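Local coordinates for protein putative methyltransferase (Porphyromonas gingivalis, PDB 3LL7) that is probably a methyltransferase, whose substrate and detailed function are unknown, at residues D217-L222 and E254-H259; L228-A233 and L301-A306. All blocks are in the same frame, centred on the assembly; numbering follows the deposited sequence. Where two conformers were deposited one is given.

Along the chain the first segment met is 217-222, most of helix 215-221 and the residue after it, and a short turn later comes 228-233 on strand 225-233. Interaction 1 closes a loop when 254-259 returns to the helix. Interaction 2 closes a longer loop of 67 residues, from strand 225-233 to helix 299-304. The two loops cross, because their segments alternate. They meet where strands 225-233 and 258-263 run parallel as neighbours and His259 O lies 2.6 Å from Val230 N, a probable hydrogen bond. Interaction 1 stays within the methyltransferase-like sheet region, whereas interaction 2 ties that sheet to the ferredoxin-like part.

Interaction 1 of 2, residues D217-L222 and E254-H259; sequences DTLQSL and EKVPIH
A helix-on-sheet contact in a sheet whose strand order matches the 3-2-1-4-5-7-6 pattern of class I, Rossmann-like methyltransferases brings Leu219 of helix 215-221 against Val256 and Ile258, on the stretch leading to and along strand 258-263. The helix precedes strand 225-233, the edge strand of that pattern, and strand 258-263 is added parallel beyond it. The contact is wholly apolar, with no hydrogen bond crossing it, and buried. The two methyls of Leu219 divide the work. CD2 of Leu219 comes end-on over CB of Val256, at 3.9 Å, leaning to CG1 of Val256, which is 3.7 Å from the same methyl. The other methyl, Leu219 CD1, reaches CD1 of Ile258 more loosely, at 4.3 Å. Val256 turns CG1 anti to its backbone N (chi1 171°), which makes CG1 the nearer of the two branches. Ile258 needs its longer arm, since its CB does not point at the helix and only the outer end draws near. A branched leucine suits the helix side because it can meet two residues at once, while beta-branched valine and isoleucine suit the extended chain. Val225 of strand 225-233 touches both Leu219 and Val256, and Leu228 of that strand also packs on Leu219. Beyond them, Ile258 rests on Phe274 of strand 272-274 and Met276 of helix 276-281.

Interaction 2 of 2, residues L228-A233 and L301-A306; sequences LHVVAA and LLKAGA
Val230 points its two methyls at successive residues of helix 299-304, one at Lys303 and the other at Ala304. The contact joins the methyltransferase-like sheet to the ferredoxin-like region, where this helix follows strand 293-297 of a separate sheet. CG1 of Val230 lies anti to the backbone N (chi1 178°), 3.8 Å from CG of Lys303 and 3.9 Å from CB of Lys303. The two side chains cross at about a right angle. The touch falls on CB and CG because the lysine bends away beyond them at chi2 (66°); its NZ is hydrogen-bonded to the carbonyl oxygens of Pro211 and Ile213, which lets a lysine serve with its methylenes at a largely apolar contact. The second methyl, CG2 of Val230, faces CB of Ala304, 3.9 Å away. Alanine suits this place because its single methyl lets the helix come close: the CA atoms of Val230 and Ala304 are 6.3 Å apart. Leu215 of helix 215-221 touches both Val230 and Lys303, while Ala304 also packs on Ile258 and Phe274, so helix 299-304 touches three neighbouring strands, 225-233, 258-263 and 272-274.

Interaction 1 of 2, residues D217-L222 and E254-H259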
loop_
_atom_site.group_PDB
_atom_site.type_symbol
_atom_site.label_atom_id
_atom_site.label_comp_id
_atom_site.label_asym_id
_atom_site.label_seq_id
_atom_site.Cartn_x
_atom_site.Cartn_y
_atom_site.Cartn_z
ATOM N N ASP A 217 14.193 -11.739 0.033
ATOM C CA ASP A 217 13.996 -12.537 1.251
ATOM C C ASP A 217 12.661 -13.274 1.196
ATOM O O ASP A 217 12.598 -14.473 1.478
ATOM C CB ASP A 217 14.045 -11.663 2.510
ATOM C CG ASP A 217 13.936 -12.484 3.813
ATOM O OD1 ASP A 217 14.903 -13.204 4.138
ATOM O OD2 ASP A 217 12.899 -12.398 4.515
ATOM N N THR A 218 11.599 -12.555 0.828
ATOM C CA THR A 218 10.291 -13.163 0.673
ATOM C C THR A 218 10.313 -14.314 -0.328
ATOM O O THR A 218 9.811 -15.398 -0.026
ATOM C CB THR A 218 9.217 -12.138 0.237
ATOM O OG1 THR A 218 9.134 -11.085 1.204
ATOM C CG2 THR A 218 7.835 -12.806 0.088
ATOM N N LEU A 219 10.866 -14.063 -1.518
ATOM C CA LEU A 219 10.860 -15.053 -2.599
ATOM C C LEU A 219 11.737 -16.267 -2.285
ATOM O O LEU A 219 11.460 -17.369 -2.762
ATOM C CB LEU A 219 11.246 -14.419 -3.949
ATOM C CG LEU A 219 10.225 -13.454 -4.583
ATOM C CD1 LEU A 219 10.777 -12.825 -5.860
ATOM C CD2 LEU A 219 8.878 -14.133 -4.871
ATOM N N GLN A 220 12.787 -16.061 -1.492
ATOM C CA GLN A 220 13.646 -17.165 -1.049
ATOM C C GLN A 220 13.012 -17.982 0.078
ATOM O O GLN A 220 13.323 -19.157 0.231
ATOM C CB GLN A 220 15.023 -16.657 -0.604
ATOM C CG GLN A 220 15.910 -16.160 -1.735
ATOM C CD GLN A 220 17.342 -15.912 -1.282
ATOM O OE1 GLN A 220 17.597 -15.078 -0.412
ATOM N NE2 GLN A 220 18.284 -16.638 -1.874
ATOM N N SER A 221 12.122 -17.367 0.855
ATOM C CA SER A 221 11.604 -18.001 2.088
ATOM C C SER A 221 10.263 -18.702 1.970
ATOM O O SER A 221 9.951 -19.589 2.762
ATOM C CB SER A 221 11.509 -16.992 3.229
ATOM O OG SER A 221 12.719 -16.286 3.384
ATOM N N LEU A 222 9.448 -18.276 1.020
ATOM C CA LEU A 222 8.106 -18.813 0.899
ATOM C C LEU A 222 8.074 -19.844 -0.212
ATOM O O LEU A 222 8.657 -19.636 -1.278
ATOM C CB LEU A 222 7.101 -17.685 0.631
ATOM C CG LEU A 222 6.849 -16.706 1.781
ATOM C CD1 LEU A 222 5.840 -15.642 1.380
ATOM C CD2 LEU A 222 6.379 -17.432 3.053
ATOM N N GLU A 254 13.666 -16.797 -8.851
ATOM C CA GLU A 254 14.118 -15.828 -9.850
ATOM C C GLU A 254 13.150 -15.702 -11.021
ATOM O O GLU A 254 13.229 -14.748 -11.772
ATOM C CB GLU A 254 15.513 -16.196 -10.371
ATOM C CG GLU A 254 15.536 -17.412 -11.294
ATOM C CD GLU A 254 15.749 -18.778 -10.595
ATOM O OE1 GLU A 254 15.604 -18.897 -9.346
ATOM O OE2 GLU A 254 16.066 -19.749 -11.328
ATOM N N LYS A 255 12.248 -16.668 -11.157
ATOM C CA LYS A 255 11.242 -16.676 -12.218
ATOM C C LYS A 255 9.844 -16.269 -11.755
ATOM O O LYS A 255 8.928 -16.181 -12.573
ATOM C CB LYS A 255 11.157 -18.061 -12.856
ATOM C CG LYS A 255 12.363 -18.401 -13.685
ATOM C CD LYS A 255 12.164 -19.750 -14.362
ATOM C CE LYS A 255 13.436 -20.229 -15.026
ATOM N NZ LYS A 255 13.698 -19.492 -16.287
ATOM N N VAL A 256 9.669 -16.018 -10.464
ATOM C CA VAL A 256 8.359 -15.543 -9.998
ATOM C C VAL A 256 8.017 -14.176 -10.612
ATOM O O VAL A 256 8.813 -13.238 -10.499
ATOM C CB VAL A 256 8.289 -15.478 -8.468
ATOM C CG1 VAL A 256 6.996 -14.764 -8.000
ATOM C CG2 VAL A 256 8.335 -16.931 -7.896
ATOM N N PRO A 257 6.832 -14.055 -11.258
ATOM C CA PRO A 257 6.396 -12.760 -11.793
ATOM C C PRO A 257 6.178 -11.713 -10.692
ATOM O O PRO A 257 5.398 -11.938 -9.764
ATOM C CB PRO A 257 5.041 -13.079 -12.448
ATOM C CG PRO A 257 5.086 -14.555 -12.734
ATOM C CD PRO A 257 5.901 -15.140 -11.624
ATOM N N ILE A 258 6.868 -10.584 -10.819
ATOM C CA ILE A 258 6.721 -9.437 -9.930
ATOM C C ILE A 258 5.927 -8.374 -10.663
ATOM O O ILE A 258 6.319 -7.943 -11.769
ATOM C CB ILE A 258 8.094 -8.887 -9.507
ATOM C CG1 ILE A 258 8.920 -10.008 -8.823
ATOM C CG2 ILE A 258 7.955 -7.702 -8.566
ATOM C CD1 ILE A 258 10.405 -9.682 -8.735
ATOM N N HIS A 259 4.835 -7.926 -10.038
ATOM C CA HIS A 259 4.009 -6.859 -10.593
ATOM C C HIS A 259 4.243 -5.565 -9.827
ATOM O O HIS A 259 4.007 -5.517 -8.599
ATOM C CB HIS A 259 2.523 -7.195 -10.428
ATOM C CG HIS A 259 2.061 -8.370 -11.223
ATOM N ND1 HIS A 259 2.701 -9.592 -11.213
ATOM C CD2 HIS A 259 0.999 -8.504 -12.050
ATOM C CE1 HIS A 259 2.047 -10.432 -12.001
ATOM N NE2 HIS A 259 1.011 -9.794 -12.515
#

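Interaction 2 of 2, residues L228-A233 and L301-A306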
loop_
_atom_site.group_PDB
_atom_site.type_symbol
_atom_site.label_atom_id
_atom_site.label_comp_id
_atom_site.label_asym_id
_atom_site.label_seq_id
_atom_site.Cartn_x
_atom_site.Cartn_y
_atom_site.Cartn_z
ATOM N N LEU A 228 4.103 -11.968 -7.069
ATOM C CA LEU A 228 4.289 -11.005 -5.988
ATOM C C LEU A 228 3.965 -9.617 -6.564
ATOM O O LEU A 228 4.463 -9.248 -7.622
ATOM C CB LEU A 228 5.740 -11.093 -5.454
ATOM C CG LEU A 228 6.102 -10.253 -4.223
ATOM C CD1 LEU A 228 7.284 -10.815 -3.466
ATOM C CD2 LEU A 228 6.393 -8.757 -4.644
ATOM N N HIS A 229 3.106 -8.864 -5.886
ATOM C CA HIS A 229 2.702 -7.557 -6.390
ATOM C C HIS A 229 3.238 -6.489 -5.439
ATOM O O HIS A 229 3.059 -6.608 -4.209
ATOM C CB HIS A 229 1.178 -7.449 -6.429
ATOM C CG HIS A 229 0.538 -8.298 -7.489
ATOM N ND1 HIS A 229 -0.441 -7.816 -8.325
ATOM C CD2 HIS A 229 0.742 -9.588 -7.849
ATOM C CE1 HIS A 229 -0.815 -8.771 -9.158
ATOM N NE2 HIS A 229 -0.109 -9.856 -8.891
ATOM N N VAL A 230 3.869 -5.454 -5.993
ATOM C CA VAL A 230 4.315 -4.316 -5.187
ATOM C C VAL A 230 3.330 -3.202 -5.463
ATOM O O VAL A 230 3.206 -2.746 -6.624
ATOM C CB VAL A 230 5.750 -3.862 -5.565
ATOM C CG1 VAL A 230 6.156 -2.629 -4.735
ATOM C CG2 VAL A 230 6.720 -5.026 -5.382
ATOM N N VAL A 231 2.538 -2.851 -4.455
ATOM C CA VAL A 231 1.380 -1.967 -4.724
ATOM C C VAL A 231 1.561 -0.586 -4.095
ATOM O O VAL A 231 1.611 -0.458 -2.853
ATOM C CB VAL A 231 0.061 -2.618 -4.213
ATOM C CG1 VAL A 231 -1.150 -1.731 -4.526
ATOM C CG2 VAL A 231 -0.123 -4.039 -4.826
ATOM N N ALA A 232 1.645 0.439 -4.938
ATOM C CA ALA A 232 1.698 1.813 -4.453
ATOM C C ALA A 232 0.341 2.516 -4.651
ATOM O O ALA A 232 -0.396 2.192 -5.597
ATOM C CB ALA A 232 2.797 2.586 -5.153
ATOM N N ALA A 233 0.035 3.428 -3.730
ATOM C CA ALA A 233 -1.141 4.332 -3.764
ATOM C C ALA A 233 -0.748 5.622 -3.050
ATOM O O ALA A 233 0.045 5.599 -2.100
ATOM C CB ALA A 233 -2.339 3.688 -3.078
ATOM N N LEU A 301 7.982 0.700 -8.672
ATOM C CA LEU A 301 9.086 0.224 -9.520
ATOM C C LEU A 301 10.410 0.155 -8.762
ATOM O O LEU A 301 11.144 -0.807 -8.869
ATOM C CB LEU A 301 9.279 1.083 -10.754
ATOM C CG LEU A 301 8.364 0.620 -11.887
ATOM C CD1 LEU A 301 8.353 1.655 -12.940
ATOM C CD2 LEU A 301 8.833 -0.748 -12.484
ATOM N N LEU A 302 10.696 1.223 -8.012
ATOM C CA LEU A 302 11.897 1.285 -7.188
ATOM C C LEU A 302 11.962 0.156 -6.158
ATOM O O LEU A 302 12.990 -0.503 -6.024
ATOM C CB LEU A 302 11.983 2.659 -6.493
ATOM C CG LEU A 302 12.270 3.852 -7.414
ATOM C CD1 LEU A 302 12.109 5.179 -6.624
ATOM C CD2 LEU A 302 13.640 3.751 -8.044
ATOM N N LYS A 303 10.867 -0.061 -5.436
ATOM C CA LYS A 303 10.826 -1.108 -4.423
ATOM C C LYS A 303 10.965 -2.504 -5.059
ATOM O O LYS A 303 11.601 -3.379 -4.475
ATOM C CB LYS A 303 9.510 -1.024 -3.639
ATOM C CG LYS A 303 9.286 -2.204 -2.674
ATOM C CD LYS A 303 10.296 -2.238 -1.509
ATOM C CE LYS A 303 10.099 -3.472 -0.657
ATOM N NZ LYS A 303 11.045 -3.505 0.513
ATOM N N ALA A 304 10.340 -2.707 -6.231
ATOM C CA ALA A 304 10.379 -4.018 -6.933
ATOM C C ALA A 304 11.772 -4.323 -7.465
ATOM O O ALA A 304 12.118 -5.473 -7.662
ATOM C CB ALA A 304 9.358 -4.029 -8.105
ATOM N N GLY A 305 12.537 -3.265 -7.718
ATOM C CA GLY A 305 13.912 -3.357 -8.195
ATOM C C GLY A 305 14.085 -3.546 -9.691
ATOM O O GLY A 305 15.113 -4.102 -10.116
ATOM N N ALA A 306 13.130 -3.067 -10.486
ATOM C CA ALA A 306 13.189 -3.184 -11.950
ATOM C C ALA A 306 14.075 -2.076 -12.566
ATOM O O ALA A 306 13.695 -1.466 -13.566
ATOM C CB ALA A 306 11.753 -3.091 -12.554
#